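Local coordinates for putative oxidoreductase molybdopterin-binding subunit (Sulfolobus tokodaii, PDB 4ZOH), which probably forms the large, molybdenum-carrying subunit of an aldehyde oxidase or xanthine dehydrogenase-like hydroxylase and binds a pterin cytosine dinucleotide cofactor, at residues Lys8-Leu13 with Ile465-Gly470; Pro67-Glu72 with Gln78-Val83; Thr73-Gln78 with Leu283-Pro288. All coordinates share one frame; numbering follows the deposited sequence.

Contact 1 (Lys8-Leu13 with Ile465-Gly470); sequences KRIEDL and IEVRWG
Ile10 and Val467 meet methyl to methyl, CD1 of Ile10 lying 4.2 Å from CG2 of Val467, and the two side chains run at about a right angle to each other. The Ile10 side chain reaches across because CG1 sits between its own backbone N and carbonyl carbon (chi1 73°), from where the extended chi2 carries CD1 to the strand. Beside this pair, CG of Glu11 approaches the indole of Trp469 obliquely, 4.4 Å from CH2. No hydrogen bond crosses between the segments, and only 112 Å² is buried, so the contact illustrates how two distant parts of a chain can be neighbours through a few apolar touches.

Val467 is buried against Ala447 and Ala451 of helix 446-458 and Leu435 of strand 433-437, whereas exposed Ile10 touches it from the solvent side with one methyl. Behind the touching residues, the N-terminal turn is braced by an internal salt bridge, and Arg9 also bonds to a neighbouring chain of another protein. NE and NH2 of Arg9 both grip OD1 of Asp12, NE at 2.8 Å, side-on across a type I turn, and CB of Glu11 lies 3.8 Å above one face of the guanidinium. OE1 of Glu11 is hydrogen-bonded to the Thr448 hydroxyl, which also bonds the backbone N of Ile10.

The pterin cytosine dinucleotide is about 7 Å from the Glu11 side chain. Strand 465-468 is an outermost strand of its sheet within this chain, paired in parallel with strand 433-437, while helix 446-458 offers Ala447 to Glu11, Val467 and Trp469 alike.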
# COMPACT_ATOMS: atom_id res chain seq x y z
N LYS A 8 16.18 -24.05 -10.35
CA LYS A 8 15.71 -23.67 -9.00
C LYS A 8 14.73 -22.45 -9.10
O LYS A 8 14.80 -21.67 -10.05
CB LYS A 8 16.86 -23.36 -8.05
CG LYS A 8 17.76 -24.58 -7.73
CD LYS A 8 19.01 -24.18 -6.98
CE LYS A 8 19.97 -23.26 -7.73
NZ LYS A 8 20.85 -23.90 -8.77
N ARG A 9 13.88 -22.25 -8.09
CA ARG A 9 12.70 -21.31 -8.22
C ARG A 9 13.16 -19.88 -8.18
O ARG A 9 13.91 -19.41 -7.23
CB ARG A 9 11.64 -21.57 -7.13
CG ARG A 9 10.91 -22.90 -7.34
CD ARG A 9 9.49 -22.89 -6.76
NE ARG A 9 9.39 -22.11 -5.50
CZ ARG A 9 8.27 -21.66 -4.96
NH1 ARG A 9 7.06 -22.00 -5.51
NH2 ARG A 9 8.33 -20.92 -3.83
N ILE A 10 12.77 -19.17 -9.23
CA ILE A 10 12.86 -17.71 -9.21
C ILE A 10 11.96 -17.10 -8.09
O ILE A 10 12.16 -15.96 -7.70
CB ILE A 10 12.53 -17.07 -10.60
CG1 ILE A 10 11.02 -17.13 -10.92
CG2 ILE A 10 13.40 -17.68 -11.69
CD1 ILE A 10 10.66 -16.60 -12.32
N GLU A 11 10.96 -17.83 -7.63
CA GLU A 11 10.02 -17.29 -6.62
C GLU A 11 10.67 -17.24 -5.23
O GLU A 11 10.15 -16.50 -4.39
CB GLU A 11 8.70 -18.12 -6.52
CG GLU A 11 7.86 -18.22 -7.82
CD GLU A 11 8.25 -19.35 -8.77
OE1 GLU A 11 9.44 -19.80 -8.78
OE2 GLU A 11 7.36 -19.75 -9.61
N ASP A 12 11.77 -18.01 -4.98
CA ASP A 12 12.17 -18.26 -3.58
C ASP A 12 12.72 -17.06 -2.83
O ASP A 12 12.43 -16.90 -1.61
CB ASP A 12 13.14 -19.44 -3.47
CG ASP A 12 12.48 -20.75 -3.76
OD1 ASP A 12 11.23 -20.75 -3.83
OD2 ASP A 12 13.19 -21.77 -3.89
N LEU A 13 13.42 -16.18 -3.55
CA LEU A 13 14.22 -15.15 -2.86
C LEU A 13 13.38 -14.25 -1.95
O LEU A 13 13.73 -14.04 -0.77
CB LEU A 13 15.09 -14.30 -3.82
CG LEU A 13 15.96 -13.22 -3.13
CD1 LEU A 13 16.96 -13.86 -2.17
CD2 LEU A 13 16.72 -12.30 -4.10
N ILE A 465 14.00 -12.76 -17.94
CA ILE A 465 12.57 -12.92 -18.09
C ILE A 465 11.96 -12.80 -16.69
O ILE A 465 11.92 -13.78 -15.93
CB ILE A 465 12.15 -14.31 -18.67
CG1 ILE A 465 12.96 -14.76 -19.97
CG2 ILE A 465 10.62 -14.41 -18.81
CD1 ILE A 465 12.89 -13.78 -21.14
N GLU A 466 11.53 -11.61 -16.34
CA GLU A 466 10.71 -11.39 -15.17
C GLU A 466 9.28 -11.96 -15.45
O GLU A 466 8.72 -11.70 -16.50
CB GLU A 466 10.59 -9.90 -14.86
CG GLU A 466 9.88 -9.71 -13.47
CD GLU A 466 9.49 -8.28 -13.08
OE1 GLU A 466 9.69 -7.28 -13.84
OE2 GLU A 466 8.97 -8.15 -11.93
N VAL A 467 8.73 -12.70 -14.51
CA VAL A 467 7.42 -13.26 -14.69
C VAL A 467 6.47 -12.69 -13.62
O VAL A 467 6.78 -12.79 -12.39
CB VAL A 467 7.44 -14.79 -14.58
CG1 VAL A 467 6.04 -15.39 -14.85
CG2 VAL A 467 8.44 -15.36 -15.60
N ARG A 468 5.34 -12.11 -14.08
CA ARG A 468 4.33 -11.46 -13.21
C ARG A 468 2.96 -12.07 -13.44
O ARG A 468 2.72 -12.66 -14.49
CB ARG A 468 4.32 -9.96 -13.53
CG ARG A 468 5.63 -9.27 -13.13
CD ARG A 468 5.63 -9.00 -11.63
NE ARG A 468 4.65 -7.92 -11.35
CZ ARG A 468 3.53 -8.03 -10.63
NH1 ARG A 468 3.20 -9.19 -10.11
NH2 ARG A 468 2.70 -6.96 -10.51
N TRP A 469 2.05 -11.94 -12.48
CA TRP A 469 0.67 -12.43 -12.59
C TRP A 469 -0.18 -11.77 -11.50
O TRP A 469 0.42 -11.17 -10.58
CB TRP A 469 0.62 -13.97 -12.37
CG TRP A 469 0.99 -14.51 -10.99
CD1 TRP A 469 0.12 -14.81 -10.00
CD2 TRP A 469 2.30 -14.87 -10.49
NE1 TRP A 469 0.78 -15.30 -8.91
CE2 TRP A 469 2.12 -15.33 -9.18
CE3 TRP A 469 3.60 -14.77 -11.01
CZ2 TRP A 469 3.19 -15.77 -8.36
CZ3 TRP A 469 4.70 -15.20 -10.18
CH2 TRP A 469 4.46 -15.71 -8.86
N GLY A 470 -1.52 -11.93 -11.56
CA GLY A 470 -2.35 -11.67 -10.40
C GLY A 470 -2.81 -10.22 -10.21
O GLY A 470 -3.28 -9.88 -9.15

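Contact 2 (Pro67-Glu72 with Gln78-Val83); sequences PIATKE and QPIAIV
Ile68 and Ala69 dock on the first residues of strand 79-85, within the a/b hammerhead domain of the aldehyde oxidase and xanthine dehydrogenase family, where Ile80 and Ala81 form a classic beta bulge opposite Val37. A single direct backbone bond joins the segments: Ala69 N donates to Pro79 O at 3.2 Å, almost in line with the carbonyl (163°).

Side-chain conformation sets the apolar packing. With CG2 opposite the backbone N and CG1 beside it (chi1 -52°), Ile68 divides its branches: CG2 rests 3.4 Å from Pro79 O, while CD1 bends round to meet Pro79 CB at 3.6 Å, crossing the proline ring at about a right angle. An alanine here would remove both branches and is likely to leave a gap beside the Pro79 ring. Ile68 is also packed on by Ala227 of helix 223-235. Ala69 points its methyl between two neighbours, touching CG2 of Ile80 and the flat amide of Gln78.

Gln78 is fully stretched, with CG anti to the backbone N (chi1 -164°), which carries its amide alongside Ala69 CB. Its OE1 is taken by Thr73 and Thr74, whereas its NE2 is shared by two waters that lead to Pro67 O and Glu72 O. A further water bridges the carbonyls of Ile80 and Ala69, donating to Ala69 O at 2.7 Å.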
# COMPACT_ATOMS: atom_id res chain seq x y z
N PRO A 67 -25.39 -14.58 -0.86
CA PRO A 67 -24.28 -15.19 -0.05
C PRO A 67 -24.44 -15.15 1.45
O PRO A 67 -23.95 -16.07 2.16
CB PRO A 67 -23.05 -14.35 -0.44
CG PRO A 67 -23.58 -13.13 -1.17
CD PRO A 67 -24.88 -13.61 -1.83
N ILE A 68 -25.08 -14.10 1.97
CA ILE A 68 -25.25 -13.96 3.44
C ILE A 68 -26.72 -14.35 3.81
O ILE A 68 -27.63 -13.99 3.08
CB ILE A 68 -24.92 -12.56 3.94
CG1 ILE A 68 -23.52 -12.09 3.46
CG2 ILE A 68 -25.03 -12.49 5.50
CD1 ILE A 68 -22.28 -12.90 4.04
N ALA A 69 -26.94 -15.11 4.90
CA ALA A 69 -28.29 -15.49 5.25
C ALA A 69 -28.94 -14.25 5.81
O ALA A 69 -28.29 -13.50 6.60
CB ALA A 69 -28.32 -16.59 6.26
N THR A 70 -30.21 -14.05 5.40
CA THR A 70 -31.10 -12.92 5.89
C THR A 70 -32.24 -13.38 6.79
O THR A 70 -32.32 -12.93 7.91
CB THR A 70 -31.69 -12.13 4.73
OG1 THR A 70 -32.32 -13.05 3.85
CG2 THR A 70 -30.63 -11.41 3.96
N LYS A 71 -33.08 -14.31 6.31
CA LYS A 71 -34.16 -14.97 7.14
C LYS A 71 -33.86 -16.37 7.64
O LYS A 71 -34.41 -16.81 8.68
CB LYS A 71 -35.45 -15.15 6.36
CG LYS A 71 -35.61 -14.34 5.10
CD LYS A 71 -36.34 -13.06 5.39
CE LYS A 71 -36.99 -12.58 4.09
NZ LYS A 71 -37.16 -11.12 4.24
N GLU A 72 -33.03 -17.10 6.88
CA GLU A 72 -32.85 -18.51 7.16
C GLU A 72 -31.39 -18.96 6.92
O GLU A 72 -30.88 -18.89 5.78
CB GLU A 72 -33.82 -19.33 6.30
CG GLU A 72 -34.01 -20.81 6.73
CD GLU A 72 -34.94 -21.56 5.76
OE1 GLU A 72 -35.82 -20.90 5.15
OE2 GLU A 72 -34.77 -22.79 5.56
N GLN A 78 -22.28 -20.50 8.84
CA GLN A 78 -22.76 -19.56 7.83
C GLN A 78 -22.71 -18.12 8.37
O GLN A 78 -23.09 -17.88 9.51
CB GLN A 78 -24.14 -19.87 7.30
CG GLN A 78 -24.47 -19.12 5.98
CD GLN A 78 -25.89 -19.44 5.55
OE1 GLN A 78 -26.64 -19.92 6.37
NE2 GLN A 78 -26.23 -19.27 4.27
N PRO A 79 -22.18 -17.19 7.56
CA PRO A 79 -22.31 -15.78 7.95
C PRO A 79 -23.79 -15.28 8.02
O PRO A 79 -24.61 -15.47 7.05
CB PRO A 79 -21.53 -15.02 6.85
CG PRO A 79 -20.74 -16.04 6.12
CD PRO A 79 -21.49 -17.36 6.25
N ILE A 80 -24.10 -14.70 9.16
CA ILE A 80 -25.45 -14.16 9.42
C ILE A 80 -25.45 -12.66 9.74
O ILE A 80 -26.50 -12.01 9.71
CB ILE A 80 -26.20 -15.01 10.50
CG1 ILE A 80 -25.44 -15.05 11.81
CG2 ILE A 80 -26.44 -16.39 9.91
CD1 ILE A 80 -26.21 -15.66 12.99
N ALA A 81 -24.26 -12.11 9.99
CA ALA A 81 -24.09 -10.69 10.30
C ALA A 81 -22.63 -10.29 10.05
O ALA A 81 -21.73 -11.18 10.06
CB ALA A 81 -24.43 -10.44 11.78
N ILE A 82 -22.39 -8.99 9.87
CA ILE A 82 -21.03 -8.46 9.59
C ILE A 82 -20.77 -7.31 10.57
O ILE A 82 -21.61 -6.40 10.66
CB ILE A 82 -20.85 -7.90 8.17
CG1 ILE A 82 -21.41 -8.82 7.10
CG2 ILE A 82 -19.37 -7.61 7.93
CD1 ILE A 82 -22.75 -8.42 6.56
N VAL A 83 -19.67 -7.37 11.34
CA VAL A 83 -19.33 -6.28 12.16
C VAL A 83 -18.12 -5.56 11.56
O VAL A 83 -17.26 -6.22 10.89
CB VAL A 83 -19.10 -6.64 13.62
CG1 VAL A 83 -20.29 -7.48 14.19
CG2 VAL A 83 -17.77 -7.33 13.88
O HOH W 1 -23.87 -18.85 2.71
O HOH W 2 -28.45 -11.42 8.32
O HOH W 3 -29.01 -19.95 4.00

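Contact 3 (Thr73-Gln78 with Leu283-Pro288); sequences TTYVGQ and LGAPYP
Ala285 presses its methyl group into the angle between Thr74 and Tyr75, and nearly all of the apolar contact here passes through that one carbon. CB of Ala285 lies 3.3 Å from CD2 of Tyr75, a close approach that meets the ring obliquely, and 3.5 Å from OG1 of Thr74. Pro286 adds a looser touch, its CD being 4.2 Å from Thr74 OG1. Both Thr74 OG1 and Tyr75 CG stand between their own backbone N and carbonyl carbon (chi1 51° and 58°), and these rotations bring hydroxyl and ring up to the same methyl.

No hydrogen bond crosses between the two segments. In the 73-78 loop, OE1 of Gln78 accepts twice: from Thr73 OG1 at 2.7 Å, within the carbonyl plane, and from Thr74 N, tilted 25° from it. A type II turn from Tyr75 to Gln78 closes with Gln78 N bonded to Tyr75 O at 3.0 Å, with Gly77 at positive phi inside it. CB of Gln78 also sits 3.4 Å above the centre of one face of the Tyr75 ring. On the other side, Pro286 is the centre of an inverse gamma turn.

The contact joins two family regions, hammerhead and cofactor-binding. The 73-78 loop connects strands 72-73 and 79-85, and the opposing loop leads from strand 272-282 to helix 288-304, with Tyr287 as N-cap and its ring packed on Pro223 and Tyr226 of helix 223-235.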
# COMPACT_ATOMS: atom_id res chain seq x y z
N THR A 73 -30.77 -19.42 8.01
CA THR A 73 -29.44 -19.99 7.96
C THR A 73 -29.47 -21.52 7.83
O THR A 73 -30.21 -22.16 8.59
CB THR A 73 -28.58 -19.56 9.16
OG1 THR A 73 -27.27 -20.14 9.00
CG2 THR A 73 -29.18 -19.99 10.47
N THR A 74 -28.62 -22.05 6.93
CA THR A 74 -28.55 -23.45 6.57
C THR A 74 -27.31 -24.29 6.96
O THR A 74 -27.22 -25.45 6.49
CB THR A 74 -28.78 -23.62 5.09
OG1 THR A 74 -27.92 -22.73 4.37
CG2 THR A 74 -30.26 -23.31 4.72
N TYR A 75 -26.40 -23.77 7.80
CA TYR A 75 -25.24 -24.54 8.32
C TYR A 75 -24.56 -23.78 9.41
O TYR A 75 -24.47 -22.54 9.33
CB TYR A 75 -24.22 -24.91 7.19
CG TYR A 75 -23.61 -23.79 6.38
CD1 TYR A 75 -22.31 -23.31 6.67
CD2 TYR A 75 -24.31 -23.15 5.34
CE1 TYR A 75 -21.73 -22.29 5.93
CE2 TYR A 75 -23.74 -22.13 4.61
CZ TYR A 75 -22.42 -21.70 4.91
OH TYR A 75 -21.81 -20.69 4.16
N VAL A 76 -24.14 -24.48 10.45
CA VAL A 76 -23.18 -23.93 11.42
C VAL A 76 -21.97 -23.39 10.62
O VAL A 76 -21.47 -24.05 9.66
CB VAL A 76 -22.76 -24.98 12.40
CG1 VAL A 76 -21.85 -24.42 13.52
CG2 VAL A 76 -24.01 -25.61 12.98
N GLY A 77 -21.60 -22.14 10.94
CA GLY A 77 -20.51 -21.43 10.26
C GLY A 77 -20.98 -20.47 9.19
O GLY A 77 -20.14 -19.71 8.63
N GLN A 78 -22.28 -20.50 8.84
CA GLN A 78 -22.76 -19.56 7.83
C GLN A 78 -22.71 -18.12 8.37
O GLN A 78 -23.09 -17.88 9.51
CB GLN A 78 -24.14 -19.87 7.30
CG GLN A 78 -24.47 -19.12 5.98
CD GLN A 78 -25.89 -19.44 5.55
OE1 GLN A 78 -26.64 -19.92 6.37
NE2 GLN A 78 -26.23 -19.27 4.27
N LEU A 283 -23.09 -32.36 -1.04
CA LEU A 283 -22.82 -30.95 -1.33
C LEU A 283 -22.84 -29.99 -0.17
O LEU A 283 -22.41 -28.83 -0.33
CB LEU A 283 -23.75 -30.42 -2.37
CG LEU A 283 -23.70 -31.09 -3.71
CD1 LEU A 283 -24.67 -30.42 -4.67
CD2 LEU A 283 -22.31 -31.17 -4.34
N GLY A 284 -23.31 -30.46 0.99
CA GLY A 284 -23.60 -29.56 2.12
C GLY A 284 -24.63 -28.48 1.66
O GLY A 284 -25.38 -28.72 0.75
N ALA A 285 -24.64 -27.29 2.28
CA ALA A 285 -25.75 -26.28 2.09
C ALA A 285 -25.83 -25.66 0.70
O ALA A 285 -24.84 -25.66 -0.06
CB ALA A 285 -25.71 -25.21 3.19
N PRO A 286 -27.03 -25.20 0.30
CA PRO A 286 -27.06 -24.67 -1.06
C PRO A 286 -26.37 -23.26 -1.17
O PRO A 286 -27.03 -22.29 -1.07
CB PRO A 286 -28.57 -24.56 -1.39
CG PRO A 286 -29.27 -24.65 -0.05
CD PRO A 286 -28.36 -25.22 0.97
N TYR A 287 -25.07 -23.18 -1.41
CA TYR A 287 -24.46 -21.92 -1.76
C TYR A 287 -24.16 -22.09 -3.22
O TYR A 287 -23.43 -23.00 -3.58
CB TYR A 287 -23.23 -21.64 -0.87
CG TYR A 287 -22.36 -20.44 -1.32
CD1 TYR A 287 -22.94 -19.19 -1.55
CD2 TYR A 287 -20.94 -20.57 -1.44
CE1 TYR A 287 -22.17 -18.08 -1.90
CE2 TYR A 287 -20.15 -19.48 -1.81
CZ TYR A 287 -20.77 -18.23 -2.03
OH TYR A 287 -20.08 -17.12 -2.39
N PRO A 288 -24.72 -21.24 -4.09
CA PRO A 288 -24.53 -21.55 -5.49
C PRO A 288 -23.06 -21.69 -5.99
O PRO A 288 -22.78 -22.60 -6.83
CB PRO A 288 -25.25 -20.37 -6.21
CG PRO A 288 -26.35 -20.03 -5.23
CD PRO A 288 -25.61 -20.08 -3.91

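How the contacts relate
From the N terminus, residues 8-13 open the longest loop, which contact 1 closes only at strand 465-468; contacts 2 and 3 both fall within it. Contact 2 closes a short loop from 67-72 to 78-83, entirely in the hammerhead domain. Contact 3 starts between those segments and closes at 283-288, so the two cross along the chain and share Gln78. They also touch: Ile80 CG2 packs on Thr73 CB, and Pro67 CA on Tyr287 CE1. Together they tie the hammerhead to the first cofactor-binding region, while contact 1, centred about 38 Å from contact 3, joins the N-terminal turn to the second cofactor-binding region.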